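Local coordinates for ABC transporter, substrate-binding protein (Clostridium perfringens, PDB 4EDP) that probably captures a solute outside the cell and hands it to the membrane part of an ABC transporter for import, at residues I267-N272 with L278-I283. Residues are numbered along the deposited sequence; the frame is centred on the assembly and turned at random.
With ACT (acetate ion), chain H.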
loop_
_atom_site.group_PDB
_atom_site.type_symbol
_atom_site.label_atom_id
_atom_site.label_comp_id
_atom_site.label_asym_id
_atom_site.label_seq_id
_atom_site.Cartn_x
_atom_site.Cartn_y
_atom_site.Cartn_z
ATOM N N ILE A 267 -8.457 8.001 2.707
ATOM C CA ILE A 267 -9.751 8.244 3.358
ATOM C C ILE A 267 -10.565 9.136 2.432
ATOM O O ILE A 267 -10.101 10.210 2.023
ATOM C CB ILE A 267 -9.647 8.985 4.713
ATOM C CG1 ILE A 267 -8.644 8.324 5.639
ATOM C CG2 ILE A 267 -11.042 9.091 5.378
ATOM C CD1 ILE A 267 -8.360 9.122 6.912
ATOM N N ASN A 268 -11.767 8.679 2.101
ATOM C CA ASN A 268 -12.705 9.404 1.252
ATOM C C ASN A 268 -13.982 9.796 1.976
ATOM O O ASN A 268 -14.377 9.159 2.977
ATOM C CB ASN A 268 -13.079 8.522 0.057
ATOM C CG ASN A 268 -12.081 8.607 -1.038
ATOM O OD1 ASN A 268 -12.141 9.532 -1.850
ATOM N ND2 ASN A 268 -11.158 7.627 -1.101
ATOM N N ILE A 269 -14.620 10.846 1.479
ATOM C CA ILE A 269 -15.899 11.279 1.997
ATOM C C ILE A 269 -16.984 10.740 1.068
ATOM O O ILE A 269 -16.955 10.963 -0.143
ATOM C CB ILE A 269 -16.034 12.822 2.076
ATOM C CG1 ILE A 269 -15.006 13.400 3.050
ATOM C CG2 ILE A 269 -17.446 13.199 2.534
ATOM C CD1 ILE A 269 -15.094 14.932 3.239
ATOM N N ASN A 270 -17.934 10.001 1.627
ATOM C CA ASN A 270 -19.019 9.455 0.812
ATOM C C ASN A 270 -19.960 10.544 0.320
ATOM O O ASN A 270 -20.343 11.442 1.052
ATOM C CB ASN A 270 -19.783 8.362 1.549
ATOM C CG ASN A 270 -18.920 7.194 1.863
ATOM O OD1 ASN A 270 -17.903 7.333 2.552
ATOM N ND2 ASN A 270 -19.313 6.012 1.376
ATOM N N LYS A 271 -20.296 10.457 -0.953
ATOM C CA LYS A 271 -21.138 11.442 -1.601
ATOM C C LYS A 271 -22.518 11.562 -0.940
ATOM O O LYS A 271 -23.091 12.656 -0.897
ATOM C CB LYS A 271 -21.243 11.088 -3.087
ATOM C CG LYS A 271 -21.948 12.107 -3.939
ATOM C CD LYS A 271 -21.825 11.758 -5.424
ATOM C CE LYS A 271 -20.390 11.851 -5.910
ATOM N NZ LYS A 271 -20.269 11.494 -7.356
ATOM N N ASN A 272 -23.022 10.463 -0.382
ATOM C CA ASN A 272 -24.341 10.464 0.253
ATOM C C ASN A 272 -24.298 10.945 1.720
ATOM O O ASN A 272 -25.334 11.061 2.375
ATOM C CB ASN A 272 -24.957 9.056 0.150
ATOM C CG ASN A 272 -26.456 9.033 0.434
ATOM O OD1 ASN A 272 -27.190 9.937 0.038
ATOM N ND2 ASN A 272 -26.921 7.971 1.095
ATOM N N LEU A 278 -18.100 17.638 9.323
ATOM C CA LEU A 278 -17.429 16.826 10.332
ATOM C C LEU A 278 -16.453 15.847 9.648
ATOM O O LEU A 278 -15.373 15.552 10.177
ATOM C CB LEU A 278 -18.467 16.044 11.147
ATOM C CG LEU A 278 -17.983 15.297 12.386
ATOM C CD1 LEU A 278 -17.496 16.280 13.444
ATOM C CD2 LEU A 278 -19.097 14.416 12.967
ATOM N N ALA A 279 -16.855 15.328 8.490
ATOM C CA ALA A 279 -16.014 14.411 7.709
ATOM C C ALA A 279 -14.707 15.103 7.316
ATOM O O ALA A 279 -13.628 14.513 7.440
ATOM C CB ALA A 279 -16.758 13.930 6.470
ATOM N N TYR A 280 -14.805 16.345 6.832
ATOM C CA TYR A 280 -13.602 17.106 6.482
ATOM C C TYR A 280 -12.713 17.321 7.708
ATOM O O TYR A 280 -11.499 17.187 7.623
ATOM C CB TYR A 280 -13.954 18.460 5.870
ATOM C CG TYR A 280 -14.234 18.419 4.394
ATOM C CD1 TYR A 280 -13.189 18.373 3.485
ATOM C CD2 TYR A 280 -15.530 18.459 3.897
ATOM C CE1 TYR A 280 -13.430 18.347 2.125
ATOM C CE2 TYR A 280 -15.779 18.436 2.529
ATOM C CZ TYR A 280 -14.725 18.379 1.652
ATOM O OH TYR A 280 -14.935 18.348 0.287
ATOM N N GLU A 281 -13.313 17.687 8.840
ATOM C CA GLU A 281 -12.554 17.888 10.075
ATOM C C GLU A 281 -11.807 16.615 10.444
ATOM O O GLU A 281 -10.650 16.659 10.874
ATOM C CB GLU A 281 -13.473 18.341 11.235
ATOM C CG GLU A 281 -13.985 19.762 11.076
ATOM C CD GLU A 281 -15.001 20.162 12.135
ATOM O OE1 GLU A 281 -15.522 19.285 12.846
ATOM O OE2 GLU A 281 -15.299 21.358 12.232
ATOM N N PHE A 282 -12.458 15.473 10.268
ATOM C CA PHE A 282 -11.825 14.224 10.605
ATOM C C PHE A 282 -10.627 13.900 9.709
ATOM O O PHE A 282 -9.583 13.455 10.210
ATOM C CB PHE A 282 -12.800 13.049 10.580
ATOM C CG PHE A 282 -12.150 11.770 10.992
ATOM C CD1 PHE A 282 -12.110 11.399 12.316
ATOM C CD2 PHE A 282 -11.509 10.982 10.065
ATOM C CE1 PHE A 282 -11.460 10.246 12.708
ATOM C CE2 PHE A 282 -10.866 9.816 10.447
ATOM C CZ PHE A 282 -10.844 9.447 11.765
ATOM N N ILE A 283 -10.756 14.118 8.405
ATOM C CA ILE A 283 -9.635 13.831 7.488
ATOM C C ILE A 283 -8.459 14.728 7.844
ATOM O O ILE A 283 -7.301 14.278 7.911
ATOM C CB ILE A 283 -10.051 13.955 6.006
ATOM C CG1 ILE A 283 -11.100 12.889 5.671
ATOM C CG2 ILE A 283 -8.812 13.842 5.061
ATOM C CD1 ILE A 283 -11.611 12.897 4.214
HETATM C C ACT H . -17.203 11.309 -9.730
HETATM O O ACT H . -16.705 12.220 -9.037
HETATM O OXT ACT H . -18.447 11.225 -9.677
HETATM C CH3 ACT H . -16.376 10.378 -10.573
#
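Two residues past I269, whose methyl packs on Y280, K271 NZ is gripped by two acceptors. It donates to OXT of an acetate ion at 3.0 Å and to the backbone O of G104. The acetate, probably from the crystallisation liquor, is also bonded to Y132 OH. The contact itself is apolar. The short axes of strand 267-269 and helix 278-283 run nearly antiparallel (166°), 9.1 Å apart at closest approach. The strand belongs to the mixed sheet of a periplasmic-binding-protein-like fold, and the helix packs on it. I269 reaches the helix with CG1 set anti to its carbonyl carbon (chi1 -63°). Its CD1 sits over the centre of the Y280 ring, 3.5 Å from the centroid and 8° off the normal, a CH-pi contact. The same methyl touches A279 CB at 3.8 Å. I283 CD1 lies against I269 CG1 at 3.6 Å. The side chains of I267 and I283 run alongside each other, pointing opposite ways, with I267 CG2 3.8 Å from I283 CG1. I267 CD1 reaches the F282 ring edge more loosely. F57 meets that ring edge-to-face. Y280 OH is bonded to D110 N, which probably helps hold the ring against I269 CD1. Apolar packing and one CH-pi contact therefore join strand and helix, while Y280 OH and K271 NZ bond outside their interface.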